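Side-chain contacts in 2-keto-3-deoxy-D-arabinonate dehydratase (Sulfolobus solfataricus, PDB 2Q18), which removes water from 2-keto-3-deoxy-D-arabinonate to give 2,5-dioxopentanoate, a magnesium- or calcium-dependent step of pentose oxidation by a homotetramer of the FAH family: residues G100-I103 against Y104-V107; K118-P121 against N122-V125; S135-E138 against W139-P142; L176-P179 against Q180-I183; G265-D268 against E269-V272. One frame throughout, in Å; residues are numbered along the deposited sequence.

Interaction 1: G100-I103 against Y104-V107; sequences GKTI and YEKV
Thr102 OG1 takes the amide hydrogen of Glu105, 3.1 Å from OG1 to Glu105 N, in a nearly straight bond. The hydroxyl sits between the backbone N and the carbonyl carbon of its own residue (chi1 81°), which swings it over the amide three residues on. Two main-chain bonds continue the pattern, from Lys106 N to Thr102 O at 2.9 Å and from Val107 N to Ile103 O at 3.1 Å. This is a threonine N-cap: Thr102 ends the short strand 101-102 and starts helix 103-109, giving a first-turn amide a side-chain acceptor.

Charge plays a looser part. Lys101 and Glu105 cross at about a right angle, with Lys101 CE 3.6 Å from Glu105 OE2. The ammonium runs on past the carboxylate: NZ stays 4.5 Å from Glu105 OE2, too far for a salt bridge, and makes its bridge with Asp109 a turn further along the helix.

The apolar part belongs to Ile103 and Tyr104, which point the same way side by side. Ile103 CG1 lies over one face of the tyrosine ring, 4.1 Å from its centroid, a CH-pi contact; Ile103 CD1 follows on toward Tyr104 CE2. Tyr104 also packs on the substrate-binding residue Ile81, and its OH is hydrogen-bonded to Glu171, while Ile103 O accepts a bond from Asn174 of the second subunit.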
loop_
_atom_site.group_PDB
_atom_site.type_symbol
_atom_site.label_atom_id
_atom_site.label_comp_id
_atom_site.label_asym_id
_atom_site.label_seq_id
_atom_site.Cartn_x
_atom_site.Cartn_y
_atom_site.Cartn_z
ATOM N N GLY A 100 -37.050 38.612 -19.358
ATOM C CA GLY A 100 -36.358 39.886 -19.578
ATOM C C GLY A 100 -35.209 40.206 -18.633
ATOM O O GLY A 100 -34.466 41.166 -18.856
ATOM N N LYS A 101 -35.062 39.410 -17.577
ATOM C CA LYS A 101 -34.009 39.612 -16.586
ATOM C C LYS A 101 -32.899 38.584 -16.796
ATOM O O LYS A 101 -33.169 37.380 -16.883
ATOM C CB LYS A 101 -34.594 39.496 -15.177
ATOM C CG LYS A 101 -33.680 39.961 -14.053
ATOM C CD LYS A 101 -34.364 39.776 -12.701
ATOM C CE LYS A 101 -33.516 40.324 -11.564
ATOM N NZ LYS A 101 -34.197 40.209 -10.239
ATOM N N THR A 102 -31.656 39.062 -16.879
ATOM C CA THR A 102 -30.506 38.188 -17.141
ATOM C C THR A 102 -30.310 37.166 -16.020
ATOM O O THR A 102 -30.546 37.461 -14.843
ATOM C CB THR A 102 -29.178 38.974 -17.342
ATOM O OG1 THR A 102 -28.625 39.332 -16.070
ATOM C CG2 THR A 102 -29.394 40.229 -18.181
ATOM N N ILE A 103 -29.873 35.970 -16.403
ATOM C CA ILE A 103 -29.614 34.884 -15.454
ATOM C C ILE A 103 -28.662 35.292 -14.325
ATOM O O ILE A 103 -28.822 34.851 -13.187
ATOM C CB ILE A 103 -29.108 33.601 -16.169
ATOM C CG1 ILE A 103 -27.869 33.899 -17.027
ATOM C CG2 ILE A 103 -30.230 32.991 -17.010
ATOM C CD1 ILE A 103 -27.155 32.663 -17.557
ATOM N N TYR A 104 -27.693 36.150 -14.642
ATOM C CA TYR A 104 -26.702 36.618 -13.667
ATOM C C TYR A 104 -27.316 37.577 -12.651
ATOM O O TYR A 104 -27.014 37.507 -11.455
ATOM C CB TYR A 104 -25.498 37.257 -14.378
ATOM C CG TYR A 104 -24.811 36.307 -15.333
ATOM C CD1 TYR A 104 -23.886 35.370 -14.870
ATOM C CD2 TYR A 104 -25.106 36.324 -16.694
ATOM C CE1 TYR A 104 -23.267 34.482 -15.739
ATOM C CE2 TYR A 104 -24.489 35.442 -17.575
ATOM C CZ TYR A 104 -23.570 34.523 -17.088
ATOM O OH TYR A 104 -22.960 33.645 -17.954
ATOM N N GLU A 105 -28.180 38.465 -13.136
ATOM C CA GLU A 105 -28.928 39.376 -12.273
ATOM C C GLU A 105 -29.885 38.589 -11.366
ATOM O O GLU A 105 -30.045 38.913 -10.187
ATOM C CB GLU A 105 -29.702 40.382 -13.129
ATOM C CG GLU A 105 -30.120 41.649 -12.399
ATOM C CD GLU A 105 -31.075 42.513 -13.215
ATOM O OE1 GLU A 105 -31.060 42.421 -14.470
ATOM O OE2 GLU A 105 -31.844 43.285 -12.596
ATOM N N LYS A 106 -30.502 37.551 -11.928
ATOM C CA LYS A 106 -31.383 36.652 -11.179
ATOM C C LYS A 106 -30.706 36.004 -9.969
ATOM O O LYS A 106 -31.213 36.112 -8.853
ATOM C CB LYS A 106 -31.974 35.579 -12.092
ATOM C CG LYS A 106 -33.295 35.968 -12.715
ATOM C CD LYS A 106 -34.177 34.746 -12.893
ATOM C CE LYS A 106 -35.648 35.123 -12.830
ATOM N NZ LYS A 106 -36.508 33.917 -12.666
ATOM N N VAL A 107 -29.563 35.350 -10.192
ATOM C CA VAL A 107 -28.804 34.707 -9.108
ATOM C C VAL A 107 -28.355 35.731 -8.066
ATOM O O VAL A 107 -28.383 35.459 -6.864
ATOM C CB VAL A 107 -27.572 33.911 -9.630
ATOM C CG1 VAL A 107 -26.792 33.297 -8.476
ATOM C CG2 VAL A 107 -28.003 32.815 -10.582
#

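Interaction 2: K118-P121 against N122-V125; sequences KATP and NRCV
One hydroxyl, Thr120 OG1, is both donor and acceptor within a single tight turn. It donates to Asn122 OD1, with 2.6 Å between OG1 and OD1, and receives Arg123 NH1 at 2.7 Å from the same OG1. Thr120 and Asn122 run side by side, and both first torsions (51° and 65°) place the polar branch between backbone N and carbonyl carbon, bringing the hydroxyl up to the amide oxygen. Arg123 is extended from CG to NE and crosses the threonine, meeting OG1 at the guanidinium edge, 19° out of its plane. A valine in place of Thr120 would probably leave Asn122 OD1 without its donor and Arg123 NH1 with one acceptor fewer.

The backbone of the turn is 3-10, with Arg123 N bonded to Thr120 O (3.0 Å). Ala119 CB rests 3.6 Å from Cys124 SG.

The guanidinium also reaches the second subunit, where Glu75 forms a salt bridge with NH1 and Asn244 accepts from NE. Strand 114-119 ends here in a classic beta bulge, Lys118 and Ala119 both facing Val76 of strand 76-80; beyond the turn, 124-125 runs parallel to strand 188-195.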
loop_
_atom_site.group_PDB
_atom_site.type_symbol
_atom_site.label_atom_id
_atom_site.label_comp_id
_atom_site.label_asym_id
_atom_site.label_seq_id
_atom_site.Cartn_x
_atom_site.Cartn_y
_atom_site.Cartn_z
ATOM N N LYS A 118 -15.556 22.811 -10.194
ATOM C CA LYS A 118 -14.485 23.491 -10.925
ATOM C C LYS A 118 -13.386 22.551 -11.422
ATOM O O LYS A 118 -13.040 22.575 -12.606
ATOM C CB LYS A 118 -13.894 24.628 -10.079
ATOM C CG LYS A 118 -12.639 25.300 -10.667
ATOM C CD LYS A 118 -12.899 25.919 -12.044
ATOM C CE LYS A 118 -11.598 26.398 -12.675
ATOM N NZ LYS A 118 -11.824 27.000 -14.032
ATOM N N ALA A 119 -12.831 21.733 -10.528
ATOM C CA ALA A 119 -11.705 20.891 -10.896
ATOM C C ALA A 119 -11.506 19.679 -10.000
ATOM O O ALA A 119 -11.901 19.669 -8.832
ATOM C CB ALA A 119 -10.401 21.733 -10.942
ATOM N N THR A 120 -10.892 18.657 -10.585
ATOM C CA THR A 120 -10.263 17.569 -9.848
ATOM C C THR A 120 -8.806 18.002 -9.606
ATOM O O THR A 120 -8.333 18.931 -10.274
ATOM C CB THR A 120 -10.304 16.276 -10.675
ATOM O OG1 THR A 120 -9.793 16.542 -11.993
ATOM C CG2 THR A 120 -11.745 15.752 -10.776
ATOM N N PRO A 121 -8.094 17.353 -8.654
ATOM C CA PRO A 121 -6.718 17.771 -8.346
ATOM C C PRO A 121 -5.752 17.767 -9.549
ATOM O O PRO A 121 -4.878 18.632 -9.633
ATOM C CB PRO A 121 -6.262 16.768 -7.266
ATOM C CG PRO A 121 -7.235 15.624 -7.339
ATOM C CD PRO A 121 -8.528 16.227 -7.804
ATOM N N ASN A 122 -5.914 16.812 -10.464
ATOM C CA ASN A 122 -5.050 16.707 -11.637
ATOM C C ASN A 122 -5.294 17.799 -12.690
ATOM O O ASN A 122 -4.479 17.981 -13.592
ATOM C CB ASN A 122 -5.177 15.322 -12.281
ATOM C CG ASN A 122 -6.569 15.066 -12.841
ATOM O OD1 ASN A 122 -7.569 15.182 -12.127
ATOM N ND2 ASN A 122 -6.640 14.709 -14.119
ATOM N N ARG A 123 -6.424 18.497 -12.586
ATOM C CA ARG A 123 -6.726 19.621 -13.474
ATOM C C ARG A 123 -6.246 20.952 -12.885
ATOM O O ARG A 123 -6.360 21.995 -13.530
ATOM C CB ARG A 123 -8.227 19.681 -13.790
ATOM C CG ARG A 123 -8.731 18.555 -14.705
ATOM C CD ARG A 123 -10.223 18.720 -14.983
ATOM N NE ARG A 123 -10.747 17.715 -15.911
ATOM C CZ ARG A 123 -11.217 16.519 -15.557
ATOM N NH1 ARG A 123 -11.219 16.147 -14.284
ATOM N NH2 ARG A 123 -11.673 15.682 -16.486
ATOM N N CYS A 124 -5.711 20.910 -11.666
ATOM C CA CYS A 124 -5.176 22.096 -11.003
ATOM C C CYS A 124 -3.661 22.179 -11.150
ATOM O O CYS A 124 -2.984 21.156 -11.277
ATOM C CB CYS A 124 -5.514 22.087 -9.514
ATOM S SG CYS A 124 -7.271 22.020 -9.139
ATOM N N VAL A 125 -3.143 23.407 -11.123
ATOM C CA VAL A 125 -1.700 23.652 -11.111
ATOM C C VAL A 125 -1.373 24.597 -9.966
ATOM O O VAL A 125 -2.279 25.156 -9.338
ATOM C CB VAL A 125 -1.181 24.229 -12.465
ATOM C CG1 VAL A 125 -1.585 23.326 -13.629
ATOM C CG2 VAL A 125 -1.672 25.652 -12.687
#

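Interaction 3: S135-E138 against W139-P142; sequences SDSE and WTLP
Ser137 OG and Thr140 OG1 meet at 2.8 Å, the closest side-chain approach in the turn that leads the chain into strand 140-150 of this FAH-family fold. They make up the compact side of the contact. The serine hydroxyl is anti to its own main-chain nitrogen (chi1 177°), a setting that carries it forward across the turn to the threonine. Thr140 turns its OG1 back (chi1 -69°), leaving CG2 anti to the backbone N. Trp139 N adds a weak bond to the same serine oxygen, 3.3 Å from N to Ser137 OG, so one serine oxygen has contacts with both Trp139 and Thr140. Asp169 is the strongest polar partner of Ser137: its OD1 is bonded to the hydroxyl, while its OD2 takes the amide of Glu138. One carboxylate from the start of helix 168-173 thus pins two successive residues of the turn. Ala167 packs on both Ser137 and Thr140, and this side is buried.

The other side is far looser. Glu138 is exposed; its chain is bent at chi2 and leads away from residues 139-142, and its CB comes no nearer than 3.6 Å to Trp139 N. The indole of Trp139 likewise turns from the serine-threonine pair and lies against Arg168 and Asp169, with a weak bond from NE1 to Gly261 O. Nearest to the segment before it is the first carbon of the tryptophan side chain, Trp139 CB, 3.2 Å from Glu138 C.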
loop_
_atom_site.group_PDB
_atom_site.type_symbol
_atom_site.label_atom_id
_atom_site.label_comp_id
_atom_site.label_asym_id
_atom_site.label_seq_id
_atom_site.Cartn_x
_atom_site.Cartn_y
_atom_site.Cartn_z
ATOM N N SER A 135 -7.969 25.159 -26.621
ATOM C CA SER A 135 -7.688 25.287 -28.048
ATOM C C SER A 135 -8.835 25.938 -28.822
ATOM O O SER A 135 -8.614 26.537 -29.878
ATOM C CB SER A 135 -7.382 23.917 -28.649
ATOM O OG SER A 135 -8.500 23.052 -28.530
ATOM N N ASP A 136 -10.051 25.820 -28.288
ATOM C CA ASP A 136 -11.251 26.321 -28.958
ATOM C C ASP A 136 -11.850 27.557 -28.291
ATOM O O ASP A 136 -13.001 27.913 -28.549
ATOM C CB ASP A 136 -12.302 25.207 -29.090
ATOM C CG ASP A 136 -12.767 24.653 -27.739
ATOM O OD1 ASP A 136 -12.225 25.050 -26.680
ATOM O OD2 ASP A 136 -13.690 23.812 -27.746
ATOM N N SER A 137 -11.070 28.211 -27.434
ATOM C CA SER A 137 -11.490 29.474 -26.839
ATOM C C SER A 137 -10.707 30.633 -27.443
ATOM O O SER A 137 -9.487 30.551 -27.600
ATOM C CB SER A 137 -11.299 29.462 -25.323
ATOM O OG SER A 137 -11.640 30.721 -24.770
ATOM N N GLU A 138 -11.422 31.707 -27.771
ATOM C CA GLU A 138 -10.812 32.928 -28.297
ATOM C C GLU A 138 -10.917 34.071 -27.291
ATOM O O GLU A 138 -10.539 35.208 -27.590
ATOM C CB GLU A 138 -11.458 33.325 -29.634
ATOM C CG GLU A 138 -10.945 32.538 -30.847
ATOM C CD GLU A 138 -11.553 31.139 -30.974
ATOM O OE1 GLU A 138 -12.794 31.008 -30.871
ATOM O OE2 GLU A 138 -10.788 30.170 -31.198
ATOM N N TRP A 139 -11.441 33.769 -26.102
ATOM C CA TRP A 139 -11.544 34.758 -25.028
ATOM C C TRP A 139 -11.563 34.111 -23.635
ATOM O O TRP A 139 -12.629 33.871 -23.049
ATOM C CB TRP A 139 -12.754 35.685 -25.242
ATOM C CG TRP A 139 -12.883 36.763 -24.205
ATOM C CD1 TRP A 139 -11.870 37.493 -23.651
ATOM C CD2 TRP A 139 -14.095 37.237 -23.604
ATOM N NE1 TRP A 139 -12.376 38.386 -22.736
ATOM C CE2 TRP A 139 -13.739 38.251 -22.689
ATOM C CE3 TRP A 139 -15.449 36.904 -23.752
ATOM C CZ2 TRP A 139 -14.686 38.934 -21.919
ATOM C CZ3 TRP A 139 -16.391 37.583 -22.986
ATOM C CH2 TRP A 139 -16.003 38.586 -22.080
ATOM N N THR A 140 -10.367 33.841 -23.116
ATOM C CA THR A 140 -10.203 33.248 -21.795
ATOM C C THR A 140 -9.645 34.279 -20.829
ATOM O O THR A 140 -8.646 34.941 -21.124
ATOM C CB THR A 140 -9.288 31.999 -21.854
ATOM O OG1 THR A 140 -9.967 30.948 -22.549
ATOM C CG2 THR A 140 -8.918 31.516 -20.460
ATOM N N LEU A 141 -10.301 34.416 -19.680
ATOM C CA LEU A 141 -9.854 35.332 -18.647
ATOM C C LEU A 141 -9.483 34.603 -17.362
ATOM O O LEU A 141 -10.082 33.576 -17.038
ATOM C CB LEU A 141 -10.937 36.372 -18.343
ATOM C CG LEU A 141 -11.308 37.385 -19.432
ATOM C CD1 LEU A 141 -12.388 38.327 -18.906
ATOM C CD2 LEU A 141 -10.081 38.165 -19.898
ATOM N N PRO A 142 -8.485 35.131 -16.627
ATOM C CA PRO A 142 -8.280 34.652 -15.273
ATOM C C PRO A 142 -9.317 35.297 -14.363
ATOM O O PRO A 142 -9.727 36.438 -14.599
ATOM C CB PRO A 142 -6.880 35.163 -14.925
ATOM C CG PRO A 142 -6.718 36.411 -15.751
ATOM C CD PRO A 142 -7.520 36.187 -17.005
#

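Interaction 4: L176-P179 against Q180-I183; sequences LYLP and QSKI. With PO4 (phosphate ion), chain B.
Leu178 and Lys182 lie side by side and point the same way, one helical turn apart. Lys182 CG is 3.2 Å from Leu178 O, and the chain then bends at chi2 (-80°) to run past the leucine, Leu178 CD1 standing 4.1 Å from Lys182 CE. Both ends arrive at a bound phosphate, probably from the crystallisation liquor: Lys182 NZ bonds its O1 at 3.0 Å, while Leu178 CD2 touches its O2.

Tyr177 and Gln180 likewise lie side by side, pointing the same way, but their flat groups are turned 80° against each other, with Gln180 NE2 3.7 Å from Tyr177 CD1. A water bridges Gln180 NE2 to Leu176 O, and the amide is further fixed by Arg112 and Pro113 of the second subunit; Tyr177 OH is bonded to Arg112 O of that same subunit.

Ser181 folds back on the helix. Its OG donates to Leu178 O at 2.7 Å, meeting the carbonyl well off its axis (118° at the oxygen), and so satisfies a buried hydroxyl. Pro179 O is shared by two amides, Lys182 N and Ile183 N, as the helix 178-182 runs out; Ile183 CD1 packs loosely on Pro179 CB.

The substrate-binding lysine is thereby delivered from a short helix to the metal site, where NZ makes salt bridges with the magnesium ligands Asp164 and Glu143 and a hydrogen bond with Ser166 OG, in the active site of this FAH-family dehydratase.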
loop_
_atom_site.group_PDB
_atom_site.type_symbol
_atom_site.label_atom_id
_atom_site.label_comp_id
_atom_site.label_asym_id
_atom_site.label_seq_id
_atom_site.Cartn_x
_atom_site.Cartn_y
_atom_site.Cartn_z
ATOM N N LEU A 176 -25.258 26.812 -20.764
ATOM C CA LEU A 176 -25.136 25.358 -20.734
ATOM C C LEU A 176 -23.732 24.875 -21.109
ATOM O O LEU A 176 -23.420 23.688 -20.961
ATOM C CB LEU A 176 -26.191 24.706 -21.638
ATOM C CG LEU A 176 -27.668 24.922 -21.262
ATOM C CD1 LEU A 176 -28.577 24.239 -22.270
ATOM C CD2 LEU A 176 -27.975 24.431 -19.843
ATOM N N TYR A 177 -22.896 25.793 -21.600
ATOM C CA TYR A 177 -21.496 25.486 -21.910
ATOM C C TYR A 177 -20.554 25.811 -20.746
ATOM O O TYR A 177 -19.337 25.635 -20.859
ATOM C CB TYR A 177 -21.028 26.238 -23.163
ATOM C CG TYR A 177 -21.729 25.869 -24.457
ATOM C CD1 TYR A 177 -22.179 24.570 -24.695
ATOM C CD2 TYR A 177 -21.905 26.822 -25.463
ATOM C CE1 TYR A 177 -22.815 24.234 -25.889
ATOM C CE2 TYR A 177 -22.539 26.498 -26.664
ATOM C CZ TYR A 177 -22.989 25.204 -26.870
ATOM O OH TYR A 177 -23.611 24.880 -28.055
ATOM N N LEU A 178 -21.111 26.291 -19.636
ATOM C CA LEU A 178 -20.304 26.667 -18.473
ATOM C C LEU A 178 -19.311 25.586 -18.006
ATOM O O LEU A 178 -18.147 25.907 -17.766
ATOM C CB LEU A 178 -21.174 27.156 -17.306
ATOM C CG LEU A 178 -20.414 27.890 -16.189
ATOM C CD1 LEU A 178 -19.989 29.291 -16.628
ATOM C CD2 LEU A 178 -21.236 27.961 -14.910
ATOM N N PRO A 179 -19.757 24.313 -17.873
ATOM C CA PRO A 179 -18.795 23.264 -17.478
ATOM C C PRO A 179 -17.581 23.163 -18.415
ATOM O O PRO A 179 -16.450 23.059 -17.937
ATOM C CB PRO A 179 -19.630 21.978 -17.535
ATOM C CG PRO A 179 -21.037 22.436 -17.318
ATOM C CD PRO A 179 -21.122 23.764 -18.021
ATOM N N GLN A 180 -17.823 23.201 -19.724
ATOM C CA GLN A 180 -16.755 23.187 -20.722
ATOM C C GLN A 180 -15.841 24.407 -20.597
ATOM O O GLN A 180 -14.635 24.312 -20.827
ATOM C CB GLN A 180 -17.332 23.124 -22.139
ATOM C CG GLN A 180 -17.908 21.779 -22.526
ATOM C CD GLN A 180 -18.463 21.775 -23.936
ATOM O OE1 GLN A 180 -17.713 21.687 -24.913
ATOM N NE2 GLN A 180 -19.786 21.861 -24.052
ATOM N N SER A 181 -16.427 25.542 -20.224
ATOM C CA SER A 181 -15.683 26.787 -20.078
ATOM C C SER A 181 -14.842 26.809 -18.801
ATOM O O SER A 181 -13.941 27.645 -18.664
ATOM C CB SER A 181 -16.639 27.977 -20.089
ATOM O OG SER A 181 -17.212 28.183 -18.811
ATOM N N LYS A 182 -15.140 25.885 -17.884
ATOM C CA LYS A 182 -14.557 25.887 -16.537
ATOM C C LYS A 182 -13.648 24.701 -16.222
ATOM O O LYS A 182 -12.729 24.840 -15.419
ATOM C CB LYS A 182 -15.664 25.934 -15.477
ATOM C CG LYS A 182 -16.446 27.242 -15.406
ATOM C CD LYS A 182 -15.701 28.300 -14.629
ATOM C CE LYS A 182 -16.549 29.547 -14.464
ATOM N NZ LYS A 182 -15.788 30.606 -13.741
ATOM N N ILE A 183 -13.921 23.544 -16.827
ATOM C CA ILE A 183 -13.285 22.278 -16.427
ATOM C C ILE A 183 -12.458 21.670 -17.557
ATOM O O ILE A 183 -13.005 21.175 -18.544
ATOM C CB ILE A 183 -14.328 21.217 -15.924
ATOM C CG1 ILE A 183 -15.350 21.848 -14.964
ATOM C CG2 ILE A 183 -13.616 20.024 -15.257
ATOM C CD1 ILE A 183 -16.598 20.982 -14.708
HETATM P P PO4 B . -19.617 32.248 -13.347
HETATM O O1 PO4 B . -18.141 32.412 -13.623
HETATM O O2 PO4 B . -19.981 30.793 -13.442
HETATM O O3 PO4 B . -19.898 32.780 -11.968
HETATM O O4 PO4 B . -20.428 33.030 -14.347
HETATM O O HOH W 1 -21.347 22.111 -21.580
#

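Interaction 5: G265-D268 against E269-V272; sequences GLKD and EDIV
The carboxylate of Asp270 is met from above its plane: Lys267 N donates to OD2, 2.8 Å from N to OD2, in a nearly straight bond that lies 60° out of that plane. Asp270 CG stands beside its own backbone N (chi1 -81°), which folds the group back over the turn. Arg214 makes a salt bridge with the same OD2, and a water bonded to OD1 at 2.7 Å also donates to Asp268 O. The second pair of flat groups belongs to Asp268 and Glu269, whose side chains lie side by side, their carboxylate planes 80° apart. Asp268 OD2 and Glu269 OE2 come within 3.4 Å as like charges, a proximity that would probably raise the pKa of one of them; Asp268 OD1 is engaged by Lys288 N.

The frame is a type II beta turn from Lys267 to Asp270, closed by Asp270 N to Lys267 O at 3.1 Å. Were Asp270 replaced by an alanine, Lys267 N and Arg214 would probably lose the acceptor they share, and the water its anchor at OD1.

The apolar part of the contact is made where the side chains of Leu266 and Val272 cross at about a right angle, CD1 of Leu266 4.0 Å from CG2 of Val272. The turn feeds strand 271-276, which lies between strands 207-214 and 280-288; Leu266 and Val272 together cover Pro142 of strand 140-150 and reach strand 131-133.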
loop_
_atom_site.group_PDB
_atom_site.type_symbol
_atom_site.label_atom_id
_atom_site.label_comp_id
_atom_site.label_asym_id
_atom_site.label_seq_id
_atom_site.Cartn_x
_atom_site.Cartn_y
_atom_site.Cartn_z
ATOM N N GLY A 265 -8.202 39.051 -23.488
ATOM C CA GLY A 265 -8.070 37.601 -23.507
ATOM C C GLY A 265 -6.627 37.145 -23.396
ATOM O O GLY A 265 -5.730 37.697 -24.046
ATOM N N LEU A 266 -6.408 36.140 -22.552
ATOM C CA LEU A 266 -5.093 35.540 -22.350
ATOM C C LEU A 266 -4.539 34.937 -23.633
ATOM O O LEU A 266 -5.288 34.406 -24.453
ATOM C CB LEU A 266 -5.196 34.439 -21.287
ATOM C CG LEU A 266 -4.764 34.649 -19.831
ATOM C CD1 LEU A 266 -4.803 36.099 -19.351
ATOM C CD2 LEU A 266 -5.565 33.729 -18.904
ATOM N N LYS A 267 -3.225 35.022 -23.805
ATOM C CA LYS A 267 -2.562 34.256 -24.858
ATOM C C LYS A 267 -1.291 33.560 -24.386
ATOM O O LYS A 267 -0.810 33.804 -23.283
ATOM C CB LYS A 267 -2.331 35.084 -26.135
ATOM C CG LYS A 267 -1.687 36.435 -25.952
ATOM C CD LYS A 267 -1.599 37.202 -27.293
ATOM C CE LYS A 267 -2.978 37.592 -27.825
ATOM N NZ LYS A 267 -2.902 38.394 -29.082
ATOM N N ASP A 268 -0.776 32.675 -25.234
ATOM C CA ASP A 268 0.414 31.892 -24.940
ATOM C C ASP A 268 1.533 32.779 -24.403
ATOM O O ASP A 268 1.789 33.863 -24.937
ATOM C CB ASP A 268 0.871 31.151 -26.198
ATOM C CG ASP A 268 1.786 29.982 -25.890
ATOM O OD1 ASP A 268 1.325 29.007 -25.253
ATOM O OD2 ASP A 268 2.963 30.026 -26.300
ATOM N N GLU A 269 2.159 32.315 -23.319
ATOM C CA GLU A 269 3.309 32.967 -22.668
ATOM C C GLU A 269 2.988 34.198 -21.808
ATOM O O GLU A 269 3.898 34.773 -21.210
ATOM C CB GLU A 269 4.470 33.254 -23.651
ATOM C CG GLU A 269 4.987 32.042 -24.454
ATOM C CD GLU A 269 5.485 30.871 -23.596
ATOM O OE1 GLU A 269 5.734 31.047 -22.379
ATOM O OE2 GLU A 269 5.632 29.758 -24.153
ATOM N N ASP A 270 1.712 34.590 -21.722
ATOM C CA ASP A 270 1.290 35.605 -20.745
ATOM C C ASP A 270 1.676 35.155 -19.340
ATOM O O ASP A 270 1.779 33.957 -19.077
ATOM C CB ASP A 270 -0.232 35.825 -20.774
ATOM C CG ASP A 270 -0.690 36.755 -21.897
ATOM O OD1 ASP A 270 0.160 37.379 -22.576
ATOM O OD2 ASP A 270 -1.920 36.858 -22.094
ATOM N N ILE A 271 1.886 36.115 -18.444
ATOM C CA ILE A 271 2.103 35.808 -17.037
ATOM C C ILE A 271 0.960 36.413 -16.233
ATOM O O ILE A 271 0.722 37.625 -16.285
ATOM C CB ILE A 271 3.463 36.346 -16.493
ATOM C CG1 ILE A 271 4.648 35.983 -17.415
ATOM C CG2 ILE A 271 3.688 35.884 -15.049
ATOM C CD1 ILE A 271 4.878 34.485 -17.672
ATOM N N VAL A 272 0.256 35.554 -15.500
ATOM C CA VAL A 272 -0.838 35.982 -14.638
ATOM C C VAL A 272 -0.343 36.023 -13.200
ATOM O O VAL A 272 0.168 35.029 -12.676
ATOM C CB VAL A 272 -2.074 35.048 -14.776
ATOM C CG1 VAL A 272 -3.185 35.460 -13.811
ATOM C CG2 VAL A 272 -2.584 35.049 -16.210
HETATM O O HOH W 2 1.991 36.522 -24.299
#

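How the interactions relate
From the N terminus the five contacts come in series, none nesting in or crossing another, each closing a short local turn. Interaction 1 starts helix 103-109; interaction 2 then turns the chain at the end of strand 114-119. Interaction 3 brings it into strand 140-150, interaction 4 shapes helix 178-182, and interaction 5 opens strand 271-276. Two pairs touch. Lys118 NZ of interaction 2 reaches Lys182 O of interaction 4 at 2.7 Å, a probable hydrogen bond beside the metal site. Thr140 O of interaction 3 meets Leu266 N of interaction 5 at 2.9 Å, also probably bonded. Interactions 1 to 4 border the second subunit; interaction 5 touches no other chain of the tetramer.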